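Local coordinates for protein predicted acyltransferase with acyl-CoA N-acyltransferase domain (Escherichia coli, PDB 4RS2) that binds coenzyme A as a GNAT-family member, probably transfers acyl groups from acyl-CoA, and on overexpression suppresses silencing by small RNAs, at residues E83-A91 with L116-T126. Numbering follows the deposited sequence.
Sequences EDLQWVGMA and LNEFGYAAVVT
W87 lies flat over A123 where two parallel strands of the GNAT fold meet. Strands 87-91 and 123-126 belong to one beta-alpha-beta unit, joined through helix 104-118. W87 CB sits near A123 O. A123 CB stands over the five-membered ring as a CH-pi contact, 3.5 Å from the ring centroid and 10° off its normal. NE1 also comes near A122 CB. CZ2 still lies near A123 CB. CE3 and CZ3 reach V125 CG1, and CE3 lies 4.1 Å from it. L85 CD1 approaches the opposite face of the indole toward its rim. V78 and V80 of strand 69-80 also touch this side chain.

On the other face of the sheet, V88 splits its two methyls. CG1, anti to the carbonyl carbon (chi1 -66°), meets Y121 CD2 at 3.7 Å. CG2 packs on V124 CG2 and on L116 CD1 of the helix end. G120 closes that helix as the C-prime residue of a Schellman motif. Y121 then follows, with Q86 OE1 over one face of its ring near the rim and L116 CD2 over the other.

Backbone hydrogen bonds run from A122 N to Q86 O and from V88 N to A123 O. V125 N donates to V88 O at 2.8 Å. M90 N donates to V125 O at 2.7 Å. A123 N is buried here and has no hydrogen-bond partner in the model. At the far end, T126 OG1 donates to M90 O at 2.8 Å, tilted 29° from the carbonyl plane.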
loop_
_atom_site.group_PDB
_atom_site.type_symbol
_atom_site.label_atom_id
_atom_site.label_comp_id
_atom_site.label_asym_id
_atom_site.label_seq_id
_atom_site.Cartn_x
_atom_site.Cartn_y
_atom_site.Cartn_z
ATOM N N GLU A 83 2.617 -7.518 -18.971
ATOM C CA GLU A 83 1.611 -6.642 -19.550
ATOM C C GLU A 83 0.915 -5.779 -18.512
ATOM O O GLU A 83 0.762 -6.173 -17.339
ATOM C CB GLU A 83 0.580 -7.459 -20.330
ATOM C CG GLU A 83 1.136 -8.145 -21.575
ATOM C CD GLU A 83 1.666 -7.173 -22.622
ATOM O OE1 GLU A 83 1.656 -5.947 -22.385
ATOM O OE2 GLU A 83 2.099 -7.638 -23.694
ATOM N N ASP A 84 0.491 -4.596 -18.961
ATOM C CA ASP A 84 -0.194 -3.631 -18.108
ATOM C C ASP A 84 -1.687 -3.872 -18.161
ATOM O O ASP A 84 -2.322 -3.637 -19.188
ATOM C CB ASP A 84 0.114 -2.214 -18.606
ATOM C CG ASP A 84 -0.670 -1.146 -17.890
ATOM O OD1 ASP A 84 -1.331 -1.438 -16.857
ATOM O OD2 ASP A 84 -0.608 0.018 -18.373
ATOM N N LEU A 85 -2.219 -4.363 -17.043
ATOM C CA LEU A 85 -3.643 -4.640 -16.867
ATOM C C LEU A 85 -4.282 -3.674 -15.855
ATOM O O LEU A 85 -5.352 -3.944 -15.319
ATOM C CB LEU A 85 -3.811 -6.069 -16.352
ATOM C CG LEU A 85 -3.189 -7.204 -17.152
ATOM C CD1 LEU A 85 -3.427 -8.516 -16.404
ATOM C CD2 LEU A 85 -3.744 -7.238 -18.568
ATOM N N GLN A 86 -3.610 -2.568 -15.577
ATOM C CA GLN A 86 -4.100 -1.580 -14.628
ATOM C C GLN A 86 -4.160 -2.179 -13.221
ATOM O O GLN A 86 -5.133 -2.026 -12.513
ATOM C CB GLN A 86 -5.462 -1.023 -15.067
ATOM C CG GLN A 86 -5.436 -0.464 -16.483
ATOM C CD GLN A 86 -4.523 0.741 -16.607
ATOM O OE1 GLN A 86 -4.577 1.657 -15.784
ATOM N NE2 GLN A 86 -3.696 0.760 -17.647
ATOM N N TRP A 87 -3.087 -2.876 -12.864
ATOM C CA TRP A 87 -2.892 -3.398 -11.522
ATOM C C TRP A 87 -1.812 -2.582 -10.801
ATOM O O TRP A 87 -0.914 -2.017 -11.437
ATOM C CB TRP A 87 -2.435 -4.859 -11.542
ATOM C CG TRP A 87 -3.451 -5.857 -11.910
ATOM C CD1 TRP A 87 -4.540 -5.690 -12.727
ATOM C CD2 TRP A 87 -3.421 -7.246 -11.557
ATOM N NE1 TRP A 87 -5.208 -6.883 -12.869
ATOM C CE2 TRP A 87 -4.554 -7.854 -12.155
ATOM C CE3 TRP A 87 -2.589 -8.014 -10.755
ATOM C CZ2 TRP A 87 -4.854 -9.206 -11.981
ATOM C CZ3 TRP A 87 -2.900 -9.375 -10.554
ATOM C CH2 TRP A 87 -4.023 -9.950 -11.177
ATOM N N VAL A 88 -1.900 -2.572 -9.477
ATOM C CA VAL A 88 -0.901 -1.893 -8.636
ATOM C C VAL A 88 -0.527 -2.775 -7.466
ATOM O O VAL A 88 -1.275 -3.694 -7.114
ATOM C CB VAL A 88 -1.395 -0.550 -8.094
ATOM C CG1 VAL A 88 -1.587 0.448 -9.221
ATOM C CG2 VAL A 88 -2.656 -0.759 -7.261
ATOM N N GLY A 89 0.660 -2.511 -6.910
ATOM C CA GLY A 89 1.145 -3.152 -5.702
ATOM C C GLY A 89 1.081 -2.139 -4.546
ATOM O O GLY A 89 1.492 -0.979 -4.698
ATOM N N MET A 90 0.540 -2.554 -3.408
ATOM C CA MET A 90 0.429 -1.696 -2.239
ATOM C C MET A 90 1.621 -1.885 -1.312
ATOM O O MET A 90 1.910 -3.000 -0.911
ATOM C CB MET A 90 -0.868 -2.043 -1.496
ATOM C CG MET A 90 -1.163 -1.163 -0.317
ATOM S SD MET A 90 -2.808 -1.485 0.348
ATOM C CE MET A 90 -2.513 -2.982 1.247
ATOM N N ALA A 91 2.322 -0.798 -1.004
ATOM C CA ALA A 91 3.478 -0.796 -0.121
ATOM C C ALA A 91 4.107 0.563 -0.171
ATOM O O ALA A 91 4.171 1.168 -1.238
ATOM C CB ALA A 91 4.530 -1.824 -0.563
ATOM N N LEU A 116 -8.655 3.802 -6.189
ATOM C CA LEU A 116 -8.106 3.085 -7.341
ATOM C C LEU A 116 -9.234 2.550 -8.234
ATOM O O LEU A 116 -9.156 2.634 -9.456
ATOM C CB LEU A 116 -7.147 2.004 -6.889
ATOM C CG LEU A 116 -5.865 2.539 -6.283
ATOM C CD1 LEU A 116 -5.241 1.458 -5.458
ATOM C CD2 LEU A 116 -4.883 3.057 -7.329
ATOM N N ASN A 117 -10.283 2.025 -7.610
ATOM C CA ASN A 117 -11.419 1.545 -8.374
ATOM C C ASN A 117 -12.056 2.671 -9.145
ATOM O O ASN A 117 -12.398 2.507 -10.332
ATOM C CB ASN A 117 -12.451 0.931 -7.436
ATOM C CG ASN A 117 -13.670 0.398 -8.173
ATOM O OD1 ASN A 117 -13.553 -0.468 -9.029
ATOM N ND2 ASN A 117 -14.838 0.922 -7.841
ATOM N N GLU A 118 -12.256 3.797 -8.455
ATOM C CA GLU A 118 -12.836 5.019 -9.043
ATOM C C GLU A 118 -12.074 5.453 -10.277
ATOM O O GLU A 118 -12.676 5.908 -11.252
ATOM C CB GLU A 118 -12.827 6.145 -7.991
ATOM C CG GLU A 118 -13.221 7.549 -8.418
ATOM C CD GLU A 118 -12.956 8.561 -7.311
ATOM O OE1 GLU A 118 -12.393 8.181 -6.248
ATOM O OE2 GLU A 118 -13.293 9.747 -7.484
ATOM N N PHE A 119 -10.751 5.322 -10.228
ATOM C CA PHE A 119 -9.901 5.725 -11.340
ATOM C C PHE A 119 -9.559 4.623 -12.342
ATOM O O PHE A 119 -8.670 4.798 -13.165
ATOM C CB PHE A 119 -8.707 6.528 -10.835
ATOM C CG PHE A 119 -9.116 7.841 -10.183
ATOM C CD1 PHE A 119 -9.808 8.805 -10.912
ATOM C CD2 PHE A 119 -8.835 8.099 -8.848
ATOM C CE1 PHE A 119 -10.201 10.001 -10.329
ATOM C CE2 PHE A 119 -9.218 9.293 -8.258
ATOM C CZ PHE A 119 -9.902 10.244 -8.994
ATOM N N GLY A 120 -10.275 3.501 -12.302
ATOM C CA GLY A 120 -10.155 2.502 -13.369
ATOM C C GLY A 120 -9.185 1.336 -13.193
ATOM O O GLY A 120 -8.987 0.554 -14.119
ATOM N N TYR A 121 -8.574 1.207 -12.019
ATOM C CA TYR A 121 -7.669 0.099 -11.753
ATOM C C TYR A 121 -8.478 -1.157 -11.450
ATOM O O TYR A 121 -9.634 -1.084 -11.004
ATOM C CB TYR A 121 -6.718 0.450 -10.607
ATOM C CG TYR A 121 -5.744 1.484 -11.062
ATOM C CD1 TYR A 121 -6.098 2.802 -11.125
ATOM C CD2 TYR A 121 -4.479 1.116 -11.501
ATOM C CE1 TYR A 121 -5.206 3.768 -11.605
ATOM C CE2 TYR A 121 -3.589 2.055 -11.982
ATOM C CZ TYR A 121 -3.945 3.372 -12.014
ATOM O OH TYR A 121 -3.049 4.299 -12.486
ATOM N N ALA A 122 -7.872 -2.307 -11.720
ATOM C CA ALA A 122 -8.569 -3.584 -11.625
ATOM C C ALA A 122 -8.212 -4.483 -10.465
ATOM O O ALA A 122 -9.015 -5.349 -10.122
ATOM C CB ALA A 122 -8.389 -4.350 -12.915
ATOM N N ALA A 123 -7.004 -4.344 -9.919
ATOM C CA ALA A 123 -6.553 -5.204 -8.846
ATOM C C ALA A 123 -5.362 -4.595 -8.108
ATOM O O ALA A 123 -4.600 -3.821 -8.680
ATOM C CB ALA A 123 -6.185 -6.578 -9.368
ATOM N N VAL A 124 -5.196 -5.043 -6.876
ATOM C CA VAL A 124 -4.140 -4.607 -6.003
ATOM C C VAL A 124 -3.457 -5.815 -5.407
ATOM O O VAL A 124 -4.128 -6.704 -4.890
ATOM C CB VAL A 124 -4.676 -3.736 -4.855
ATOM C CG1 VAL A 124 -3.492 -3.273 -4.003
ATOM C CG2 VAL A 124 -5.420 -2.540 -5.423
ATOM N N VAL A 125 -2.143 -5.877 -5.523
ATOM C CA VAL A 125 -1.390 -6.945 -4.840
ATOM C C VAL A 125 -0.632 -6.335 -3.678
ATOM O O VAL A 125 -0.410 -5.104 -3.643
ATOM C CB VAL A 125 -0.414 -7.710 -5.777
ATOM C CG1 VAL A 125 -1.169 -8.302 -6.935
ATOM C CG2 VAL A 125 0.710 -6.813 -6.296
ATOM N N THR A 126 -0.234 -7.181 -2.746
ATOM C CA THR A 126 0.604 -6.737 -1.649
ATOM C C THR A 126 1.350 -7.938 -1.080
ATOM O O THR A 126 1.004 -9.098 -1.343
ATOM C CB THR A 126 -0.202 -6.007 -0.547
ATOM O OG1 THR A 126 0.676 -5.226 0.270
ATOM C CG2 THR A 126 -0.988 -7.017 0.349
#